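Local coordinates for B12-binding domain-containing protein (Kitasatospora setae, PDB 6WTE), which binds cobalamin and a [4Fe-4S] cluster and, as the radical SAM methyltransferase TsrM, probably methylates tryptophan by a non-radical route, at residues A281-L284 with L285-I288; V364-C367 with R368-I372; G420-I423 with A424-A428; A457-E460 with R461-M464. All blocks are in the same frame, centred on the assembly; numbering follows the deposited sequence.

Contact 1: residues A281-L284 with L285-I288; sequences AKNL and LREI
R286 and N283 set their flat groups obliquely, the guanidinium plane turned 54° from the amide plane. The amide comes to the guanidinium's edge: N283 OD1 lies 3.1 Å from R286 NH1, but the N-H is badly aimed, at 122°, so the hydrogen bond is weak. R286 keeps CG beside its backbone N (chi1 -70°) and is extended to NE, laying the chain along the preceding turn, with CG 3.1 Å from K282 O and NH1 3.6 Å from K282 CB. Its firmer hold is a salt bridge from NH2 to E317 of helix 316-325; K282 NZ bridges to E317 and to D315.

L284 CG meets I288 CD1 at 4.3 Å, while L284 packs on V252 and V253 of helix 249-261 and L285 on F318 and L322. Helix 278-294 is the crossover of the beta-alpha-beta unit joining strands 266-269 and 304-309 in the radical SAM core.

Leucines suit the sides pressed against these helices, I288 continues the apolar face onto L303, and long cations suit the more exposed side, within reach of E317. K282 NZ and R286 NH2, 5.5 Å apart, are probably tolerated as like charges because both share the E317 carboxylate.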
loop_
_atom_site.group_PDB
_atom_site.type_symbol
_atom_site.label_atom_id
_atom_site.label_comp_id
_atom_site.label_asym_id
_atom_site.label_seq_id
_atom_site.Cartn_x
_atom_site.Cartn_y
_atom_site.Cartn_z
ATOM N N ALA A 281 -10.620 -4.086 16.724
ATOM C CA ALA A 281 -11.186 -2.878 16.136
ATOM C C ALA A 281 -12.291 -2.308 17.015
ATOM O O ALA A 281 -12.338 -1.097 17.270
ATOM C CB ALA A 281 -11.718 -3.178 14.733
ATOM N N LYS A 282 -13.192 -3.172 17.494
ATOM C CA LYS A 282 -14.277 -2.703 18.349
ATOM C C LYS A 282 -13.752 -2.178 19.681
ATOM O O LYS A 282 -14.243 -1.164 20.187
ATOM C CB LYS A 282 -15.298 -3.815 18.573
ATOM C CG LYS A 282 -16.171 -4.063 17.358
ATOM C CD LYS A 282 -17.187 -5.163 17.618
ATOM C CE LYS A 282 -18.208 -5.232 16.497
ATOM N NZ LYS A 282 -19.245 -6.278 16.765
ATOM N N ASN A 283 -12.749 -2.842 20.264
ATOM C CA ASN A 283 -12.158 -2.328 21.496
ATOM C C ASN A 283 -11.501 -0.971 21.271
ATOM O O ASN A 283 -11.560 -0.086 22.139
ATOM C CB ASN A 283 -11.131 -3.322 22.045
ATOM C CG ASN A 283 -11.772 -4.508 22.730
ATOM O OD1 ASN A 283 -12.911 -4.433 23.188
ATOM N ND2 ASN A 283 -11.037 -5.613 22.811
ATOM N N LEU A 284 -10.863 -0.790 20.115
ATOM C CA LEU A 284 -10.254 0.495 19.791
ATOM C C LEU A 284 -11.306 1.597 19.714
ATOM O O LEU A 284 -11.128 2.685 20.276
ATOM C CB LEU A 284 -9.504 0.393 18.468
ATOM C CG LEU A 284 -8.734 1.669 18.131
ATOM C CD1 LEU A 284 -7.531 1.778 19.049
ATOM C CD2 LEU A 284 -8.313 1.663 16.673
ATOM N N LEU A 285 -12.406 1.337 18.996
ATOM C CA LEU A 285 -13.457 2.339 18.865
ATOM C C LEU A 285 -14.070 2.666 20.220
ATOM O O LEU A 285 -14.317 3.837 20.533
ATOM C CB LEU A 285 -14.522 1.850 17.885
ATOM C CG LEU A 285 -13.995 1.642 16.461
ATOM C CD1 LEU A 285 -15.043 0.943 15.600
ATOM C CD2 LEU A 285 -13.576 2.967 15.836
ATOM N N ARG A 286 -14.287 1.643 21.051
ATOM C CA ARG A 286 -14.808 1.872 22.394
ATOM C C ARG A 286 -13.901 2.805 23.191
ATOM O O ARG A 286 -14.386 3.684 23.912
ATOM C CB ARG A 286 -14.981 0.540 23.126
ATOM C CG ARG A 286 -16.107 -0.341 22.584
ATOM C CD ARG A 286 -16.308 -1.583 23.445
ATOM N NE ARG A 286 -17.305 -2.481 22.867
ATOM C CZ ARG A 286 -17.015 -3.623 22.251
ATOM N NH1 ARG A 286 -15.753 -4.025 22.144
ATOM N NH2 ARG A 286 -17.990 -4.369 21.749
ATOM N N GLU A 287 -12.582 2.619 23.090
ATOM C CA GLU A 287 -11.668 3.498 23.816
ATOM C C GLU A 287 -11.707 4.919 23.265
ATOM O O GLU A 287 -11.655 5.887 24.035
ATOM C CB GLU A 287 -10.248 2.930 23.774
ATOM C CG GLU A 287 -9.198 3.826 24.417
ATOM C CD GLU A 287 -9.429 4.046 25.901
ATOM O OE1 GLU A 287 -10.234 3.309 26.516
ATOM O OE2 GLU A 287 -8.794 4.965 26.461
ATOM N N ILE A 288 -11.810 5.068 21.942
ATOM C CA ILE A 288 -11.919 6.401 21.354
ATOM C C ILE A 288 -13.166 7.102 21.874
ATOM O O ILE A 288 -13.135 8.278 22.261
ATOM C CB ILE A 288 -11.934 6.318 19.819
ATOM C CG1 ILE A 288 -10.597 5.794 19.286
ATOM C CG2 ILE A 288 -12.242 7.682 19.227
ATOM C CD1 ILE A 288 -10.630 5.541 17.794
#

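Contact 2: residues V364-C367 with R368-I372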
loop_
_atom_site.group_PDB
_atom_site.type_symbol
_atom_site.label_atom_id
_atom_site.label_comp_id
_atom_site.label_asym_id
_atom_site.label_seq_id
_atom_site.Cartn_x
_atom_site.Cartn_y
_atom_site.Cartn_z
ATOM N N VAL A 364 -23.382 -0.951 3.486
ATOM C CA VAL A 364 -23.782 0.322 2.901
ATOM C C VAL A 364 -25.021 0.864 3.602
ATOM O O VAL A 364 -25.091 2.055 3.931
ATOM C CB VAL A 364 -23.993 0.167 1.383
ATOM C CG1 VAL A 364 -24.630 1.424 0.799
ATOM C CG2 VAL A 364 -22.665 -0.126 0.694
ATOM N N ARG A 365 -25.994 -0.007 3.893
ATOM C CA ARG A 365 -27.201 0.441 4.597
ATOM C C ARG A 365 -26.870 1.004 5.974
ATOM O O ARG A 365 -27.330 2.094 6.340
ATOM C CB ARG A 365 -28.210 -0.696 4.740
ATOM C CG ARG A 365 -29.343 -0.320 5.694
ATOM C CD ARG A 365 -30.400 -1.415 5.819
ATOM N NE ARG A 365 -29.859 -2.675 6.321
ATOM C CZ ARG A 365 -29.731 -2.987 7.608
ATOM N NH1 ARG A 365 -30.091 -2.122 8.553
ATOM N NH2 ARG A 365 -29.231 -4.169 7.953
ATOM N N LEU A 366 -26.117 0.246 6.772
ATOM C CA LEU A 366 -25.778 0.691 8.119
ATOM C C LEU A 366 -25.031 2.017 8.090
ATOM O O LEU A 366 -25.271 2.894 8.929
ATOM C CB LEU A 366 -24.945 -0.379 8.833
ATOM C CG LEU A 366 -25.643 -1.698 9.190
ATOM C CD1 LEU A 366 -24.643 -2.676 9.796
ATOM C CD2 LEU A 366 -26.828 -1.475 10.138
ATOM N N CYS A 367 -24.119 2.186 7.130
ATOM C CA CYS A 367 -23.435 3.467 7.006
ATOM C C CYS A 367 -24.403 4.570 6.594
ATOM O O CYS A 367 -24.363 5.675 7.147
ATOM C CB CYS A 367 -22.295 3.360 6.006
ATOM S SG CYS A 367 -20.885 2.388 6.589
ATOM N N ARG A 368 -25.279 4.285 5.623
ATOM C CA ARG A 368 -26.273 5.271 5.209
ATOM C C ARG A 368 -27.143 5.700 6.382
ATOM O O ARG A 368 -27.388 6.896 6.584
ATOM C CB ARG A 368 -27.143 4.709 4.082
ATOM C CG ARG A 368 -28.221 5.683 3.617
ATOM C CD ARG A 368 -29.180 5.060 2.614
ATOM N NE ARG A 368 -30.086 4.092 3.227
ATOM C CZ ARG A 368 -30.176 2.817 2.867
ATOM N NH1 ARG A 368 -31.030 2.012 3.484
ATOM N NH2 ARG A 368 -29.418 2.346 1.885
ATOM N N GLU A 369 -27.620 4.733 7.170
ATOM C CA GLU A 369 -28.442 5.039 8.335
ATOM C C GLU A 369 -27.739 5.957 9.326
ATOM O O GLU A 369 -28.411 6.655 10.093
ATOM C CB GLU A 369 -28.841 3.746 9.041
ATOM C CG GLU A 369 -29.751 2.844 8.226
ATOM C CD GLU A 369 -29.978 1.513 8.903
ATOM O OE1 GLU A 369 -29.221 1.193 9.848
ATOM O OE2 GLU A 369 -30.908 0.787 8.496
ATOM N N ARG A 370 -26.408 5.974 9.335
ATOM C CA ARG A 370 -25.651 6.748 10.306
ATOM C C ARG A 370 -24.912 7.923 9.687
ATOM O O ARG A 370 -24.081 8.537 10.360
ATOM C CB ARG A 370 -24.667 5.841 11.048
ATOM C CG ARG A 370 -25.361 4.840 11.956
ATOM C CD ARG A 370 -24.559 3.558 12.170
ATOM N NE ARG A 370 -25.343 2.630 12.981
ATOM C CZ ARG A 370 -26.364 1.920 12.510
ATOM N NH1 ARG A 370 -26.705 2.023 11.232
ATOM N NH2 ARG A 370 -27.050 1.115 13.312
ATOM N N GLY A 371 -25.201 8.265 8.436
ATOM C CA GLY A 371 -24.542 9.407 7.834
ATOM C C GLY A 371 -23.070 9.193 7.574
ATOM O O GLY A 371 -22.299 10.158 7.560
ATOM N N ILE A 372 -22.660 7.946 7.384
ATOM C CA ILE A 372 -21.280 7.598 7.063
ATOM C C ILE A 372 -21.194 7.363 5.566
ATOM O O ILE A 372 -21.963 6.566 5.010
ATOM C CB ILE A 372 -20.834 6.354 7.845
ATOM C CG1 ILE A 372 -20.801 6.663 9.338
ATOM C CG2 ILE A 372 -19.473 5.838 7.348
ATOM C CD1 ILE A 372 -20.610 5.424 10.178
#
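The carbonyl oxygen of C367 is gripped by two backbone N-H groups from opposite faces of its plane, I372 N at 2.8 Å and R370 N at 3.0 Å. The first of these, with the bond from G371 N to R368 O, makes the Schellman motif that ends helix 357-369. G371 is its C-prime residue, and the positive phi of 69° is one that glycine adopts readily.

The carbonyl before it accepts from a side chain: R370 NH1 reaches L366 O at 2.8 Å, in the carbonyl plane and on a lone pair. Two salt bridges link R365, E369 and R370: R370 NH1 meets the anti lone pair of E369 OE1 at 3.0 Å, and R365 NH1 meets E369 OE2 at 3.0 Å from above the carboxylate plane. R370 NE also bridges to D320 of helix 316-325. On the buried side C367 SG touches I372 CG2 at 3.8 Å, and both residues pack on V330 of strand 327-335.

Arginine suits position 370 because its N-H can take L366 O, which the backbone serves only by a weak bond from R370 N. Its charge is likely to offset the helix's negative pole, and E369, held between two arginines, probably stays ionised.

Contact 3: residues G420-I423 with A424-A428; sequences GIEI and AEQCA. With EDO (1,2-ethanediol), chain J.
G420 O accepts A424 N at 2.9 Å, the first of four i to i+4 backbone bonds that bind the two segments as the closing turns of alpha-helix 418-427, in the radical SAM core region. G420 is buried, and its own N is bonded to T417 OG1.

Next, I421 O serves two donors, the amide of E425 and a water at 2.8 Å. That water also donates to E425 OE2 at 2.7 Å, so it ties the acid to the backbone one turn earlier; E425 OE2 is held as well by a salt bridge to R451.

E422 carries the main side-chain link. Its CG is anti to the backbone N (chi1 169°) and the chain bends at chi2, which swings OE2 to 3.1 Å from Q426 NE2. The amide donates to the anti lone pair of OE2, and the carboxylate and amide planes stand 76° apart. A leucine in place of Q426 lacks this donor, and E422 OE2 would probably lose its mate and the carboxylate be freer to turn.

I423 packs on L413 and, with C427, on L436 of strand 436-437, where a branched apolar side chain fills the buried side. A428 then leaves the helix with positive phi. Q426 NE2 also donates almost straight, at 172°, to O2 of a 1,2-ethanediol, probably from the crystallisation liquor, 3.1 Å away.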
loop_
_atom_site.group_PDB
_atom_site.type_symbol
_atom_site.label_atom_id
_atom_site.label_comp_id
_atom_site.label_asym_id
_atom_site.label_seq_id
_atom_site.Cartn_x
_atom_site.Cartn_y
_atom_site.Cartn_z
ATOM N N GLY A 420 0.214 -14.823 -8.832
ATOM C CA GLY A 420 1.544 -14.893 -9.418
ATOM C C GLY A 420 2.133 -16.290 -9.351
ATOM O O GLY A 420 2.734 -16.767 -10.313
ATOM N N ILE A 421 1.962 -16.962 -8.209
ATOM C CA ILE A 421 2.472 -18.321 -8.040
ATOM C C ILE A 421 1.785 -19.271 -9.014
ATOM O O ILE A 421 2.436 -20.061 -9.708
ATOM C CB ILE A 421 2.281 -18.774 -6.580
ATOM C CG1 ILE A 421 3.154 -17.936 -5.640
ATOM C CG2 ILE A 421 2.539 -20.261 -6.436
ATOM C CD1 ILE A 421 2.801 -18.096 -4.169
ATOM N N GLU A 422 0.454 -19.206 -9.084
ATOM C CA GLU A 422 -0.274 -20.111 -9.969
ATOM C C GLU A 422 0.052 -19.843 -11.433
ATOM O O GLU A 422 0.211 -20.786 -12.221
ATOM C CB GLU A 422 -1.779 -19.993 -9.720
ATOM C CG GLU A 422 -2.640 -20.700 -10.754
ATOM C CD GLU A 422 -2.413 -22.203 -10.811
ATOM O OE1 GLU A 422 -1.898 -22.782 -9.827
ATOM O OE2 GLU A 422 -2.768 -22.812 -11.847
ATOM N N ILE A 423 0.164 -18.571 -11.820
ATOM C CA ILE A 423 0.480 -18.269 -13.209
ATOM C C ILE A 423 1.903 -18.710 -13.541
ATOM O O ILE A 423 2.167 -19.224 -14.633
ATOM C CB ILE A 423 0.240 -16.780 -13.497
ATOM C CG1 ILE A 423 -1.270 -16.520 -13.543
ATOM C CG2 ILE A 423 0.881 -16.378 -14.808
ATOM C CD1 ILE A 423 -1.655 -15.068 -13.511
ATOM N N ALA A 424 2.835 -18.552 -12.598
ATOM C CA ALA A 424 4.176 -19.095 -12.809
ATOM C C ALA A 424 4.147 -20.614 -12.960
ATOM O O ALA A 424 4.861 -21.175 -13.798
ATOM C CB ALA A 424 5.102 -18.687 -11.663
ATOM N N GLU A 425 3.327 -21.299 -12.154
ATOM C CA GLU A 425 3.166 -22.744 -12.311
ATOM C C GLU A 425 2.678 -23.101 -13.707
ATOM O O GLU A 425 3.143 -24.078 -14.308
ATOM C CB GLU A 425 2.189 -23.292 -11.270
ATOM C CG GLU A 425 2.736 -23.378 -9.865
ATOM C CD GLU A 425 3.967 -24.266 -9.767
ATOM O OE1 GLU A 425 4.055 -25.263 -10.515
ATOM O OE2 GLU A 425 4.837 -23.967 -8.930
ATOM N N GLN A 426 1.720 -22.335 -14.232
ATOM C CA GLN A 426 1.198 -22.631 -15.560
ATOM C C GLN A 426 2.271 -22.471 -16.628
ATOM O O GLN A 426 2.271 -23.204 -17.623
ATOM C CB GLN A 426 0.003 -21.730 -15.859
ATOM C CG GLN A 426 -1.179 -21.996 -14.949
ATOM C CD GLN A 426 -2.300 -21.013 -15.157
ATOM O OE1 GLN A 426 -2.239 -20.162 -16.045
ATOM N NE2 GLN A 426 -3.337 -21.125 -14.343
ATOM N N CYS A 427 3.184 -21.519 -16.440
ATOM C CA CYS A 427 4.301 -21.361 -17.364
ATOM C C CYS A 427 5.301 -22.499 -17.217
ATOM O O CYS A 427 5.861 -22.970 -18.213
ATOM C CB CYS A 427 4.995 -20.018 -17.129
ATOM S SG CYS A 427 4.011 -18.569 -17.551
ATOM N N ALA A 428 5.562 -22.927 -15.977
ATOM C CA ALA A 428 6.505 -24.014 -15.686
ATOM C C ALA A 428 7.863 -23.788 -16.349
ATOM O O ALA A 428 8.592 -24.743 -16.640
ATOM C CB ALA A 428 5.935 -25.376 -16.095
HETATM C C1 EDO J . -5.611 -18.491 -12.595
HETATM O O1 EDO J . -4.405 -18.283 -11.858
HETATM C C2 EDO J . -5.337 -18.267 -14.076
HETATM O O2 EDO J . -5.852 -19.384 -14.808
HETATM O O HOH W 1 4.882 -21.288 -9.080
#

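Contact 4: residues A457-E460 with R461-M464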
loop_
_atom_site.group_PDB
_atom_site.type_symbol
_atom_site.label_atom_id
_atom_site.label_comp_id
_atom_site.label_asym_id
_atom_site.label_seq_id
_atom_site.Cartn_x
_atom_site.Cartn_y
_atom_site.Cartn_z
ATOM N N ALA A 457 15.921 -13.641 -5.602
ATOM C CA ALA A 457 15.981 -12.476 -6.479
ATOM C C ALA A 457 15.528 -12.817 -7.892
ATOM O O ALA A 457 14.799 -12.039 -8.516
ATOM C CB ALA A 457 17.391 -11.886 -6.497
ATOM N N GLU A 458 15.952 -13.972 -8.422
ATOM C CA GLU A 458 15.508 -14.353 -9.760
ATOM C C GLU A 458 14.001 -14.541 -9.806
ATOM O O GLU A 458 13.343 -14.086 -10.746
ATOM C CB GLU A 458 16.203 -15.634 -10.231
ATOM C CG GLU A 458 15.744 -16.044 -11.624
ATOM C CD GLU A 458 16.361 -17.342 -12.113
ATOM O OE1 GLU A 458 17.076 -18.005 -11.333
ATOM O OE2 GLU A 458 16.122 -17.690 -13.284
ATOM N N TYR A 459 13.437 -15.215 -8.802
ATOM C CA TYR A 459 11.993 -15.443 -8.788
ATOM C C TYR A 459 11.225 -14.130 -8.697
ATOM O O TYR A 459 10.152 -13.981 -9.296
ATOM C CB TYR A 459 11.609 -16.366 -7.629
ATOM C CG TYR A 459 10.113 -16.543 -7.525
ATOM C CD1 TYR A 459 9.421 -17.210 -8.523
ATOM C CD2 TYR A 459 9.388 -16.021 -6.452
ATOM C CE1 TYR A 459 8.059 -17.372 -8.463
ATOM C CE2 TYR A 459 8.007 -16.180 -6.384
ATOM C CZ TYR A 459 7.352 -16.851 -7.397
ATOM O OH TYR A 459 5.984 -17.025 -7.356
ATOM N N GLU A 460 11.763 -13.161 -7.956
ATOM C CA GLU A 460 11.036 -11.915 -7.745
ATOM C C GLU A 460 11.182 -10.971 -8.932
ATOM O O GLU A 460 10.211 -10.317 -9.327
ATOM C CB GLU A 460 11.516 -11.247 -6.455
ATOM C CG GLU A 460 11.219 -12.063 -5.207
ATOM C CD GLU A 460 11.942 -11.546 -3.981
ATOM O OE1 GLU A 460 12.605 -10.493 -4.078
ATOM O OE2 GLU A 460 11.850 -12.193 -2.920
ATOM N N ARG A 461 12.378 -10.893 -9.520
ATOM C CA ARG A 461 12.622 -9.855 -10.516
ATOM C C ARG A 461 11.857 -10.107 -11.810
ATOM O O ARG A 461 11.556 -9.156 -12.536
ATOM C CB ARG A 461 14.124 -9.726 -10.789
ATOM C CG ARG A 461 14.723 -10.881 -11.582
ATOM C CD ARG A 461 16.249 -10.903 -11.460
ATOM N NE ARG A 461 16.811 -11.976 -12.270
ATOM C CZ ARG A 461 17.860 -12.719 -11.927
ATOM N NH1 ARG A 461 18.479 -12.528 -10.766
ATOM N NH2 ARG A 461 18.283 -13.671 -12.749
ATOM N N GLN A 462 11.523 -11.367 -12.114
ATOM C CA GLN A 462 10.893 -11.681 -13.395
ATOM C C GLN A 462 9.515 -11.048 -13.528
ATOM O O GLN A 462 9.012 -10.903 -14.647
ATOM C CB GLN A 462 10.782 -13.199 -13.577
ATOM C CG GLN A 462 9.909 -13.854 -12.527
ATOM C CD GLN A 462 9.792 -15.363 -12.677
ATOM O OE1 GLN A 462 9.958 -15.911 -13.762
ATOM N NE2 GLN A 462 9.484 -16.037 -11.573
ATOM N N PHE A 463 8.887 -10.677 -12.421
ATOM C CA PHE A 463 7.587 -10.033 -12.515
ATOM C C PHE A 463 7.683 -8.556 -12.875
ATOM O O PHE A 463 6.652 -7.935 -13.159
ATOM C CB PHE A 463 6.829 -10.220 -11.203
ATOM C CG PHE A 463 6.405 -11.639 -10.959
ATOM C CD1 PHE A 463 7.290 -12.555 -10.411
ATOM C CD2 PHE A 463 5.123 -12.067 -11.303
ATOM C CE1 PHE A 463 6.918 -13.859 -10.196
ATOM C CE2 PHE A 463 4.733 -13.388 -11.092
ATOM C CZ PHE A 463 5.628 -14.286 -10.535
ATOM N N MET A 464 8.888 -7.986 -12.883
ATOM C CA MET A 464 9.092 -6.581 -13.208
ATOM C C MET A 464 10.119 -6.339 -14.307
ATOM O O MET A 464 10.067 -5.283 -14.951
ATOM C CB MET A 464 9.521 -5.812 -11.948
ATOM C CG MET A 464 9.567 -4.306 -12.094
ATOM S SD MET A 464 9.631 -3.508 -10.486
ATOM C CE MET A 464 8.008 -3.897 -9.845
#
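Q462 turns its amide back on the helix it has just left: NE2 donates to Y459 O at 3.1 Å, in the carbonyl plane and on a lone pair. This follows from chi1 of 62°, which puts CG between the backbone N and the carbonyl carbon. NE2 also donates to K448 O. With an alanine at this place, Y459 O and K448 O would probably lose the amide that they share.

A457 O takes R461 N at 2.9 Å, whereas the bond from F463 N to E460 O is weak at 3.4 Å, as helix gives way to loop. The buried acid E460 is satisfied by Y416 OH and A114 N, and Y459 OH by P415 O.

The rings form a T-shaped stack, the edge of F463 toward the face of Y459, centroids 5.7 Å apart; that edge also lies against the carbonyls of Y459 and E460. The R461 guanidinium lays a face over E458 CA. E458 OE2, 4.6 Å from R461 NH2, feels only its charge; it is salt-bridged to K448, and OE1 accepts A454 N.

The Q462 amide thus closes the helix, while E460, A457 and R461 join it to helix 112-119 of the B12-binding region, the carboxylate taking a backbone N-H there.

Overall arrangement
All four contacts are local, each within or at the end of a helix of the radical SAM core, and they form two groups. Contacts 1 and 2, with centres 19 Å apart and no touch, both lean on helix 316-325, through salt bridges to different acids. Contacts 3 and 4 lie 13 Å apart between centres and meet directly, I421 CG1 packing at 3.4 Å from Y459 OH. Contact 1 is mid-helix; contact 2 ends in a Schellman motif, contact 3 where A428 leaves the helix with positive phi, and contact 4 under a glutamine amide. Contact 4 is the buried one, with an aromatic pair, against helix 112-119; the others are partly buried, with charged side chains on their more exposed sides.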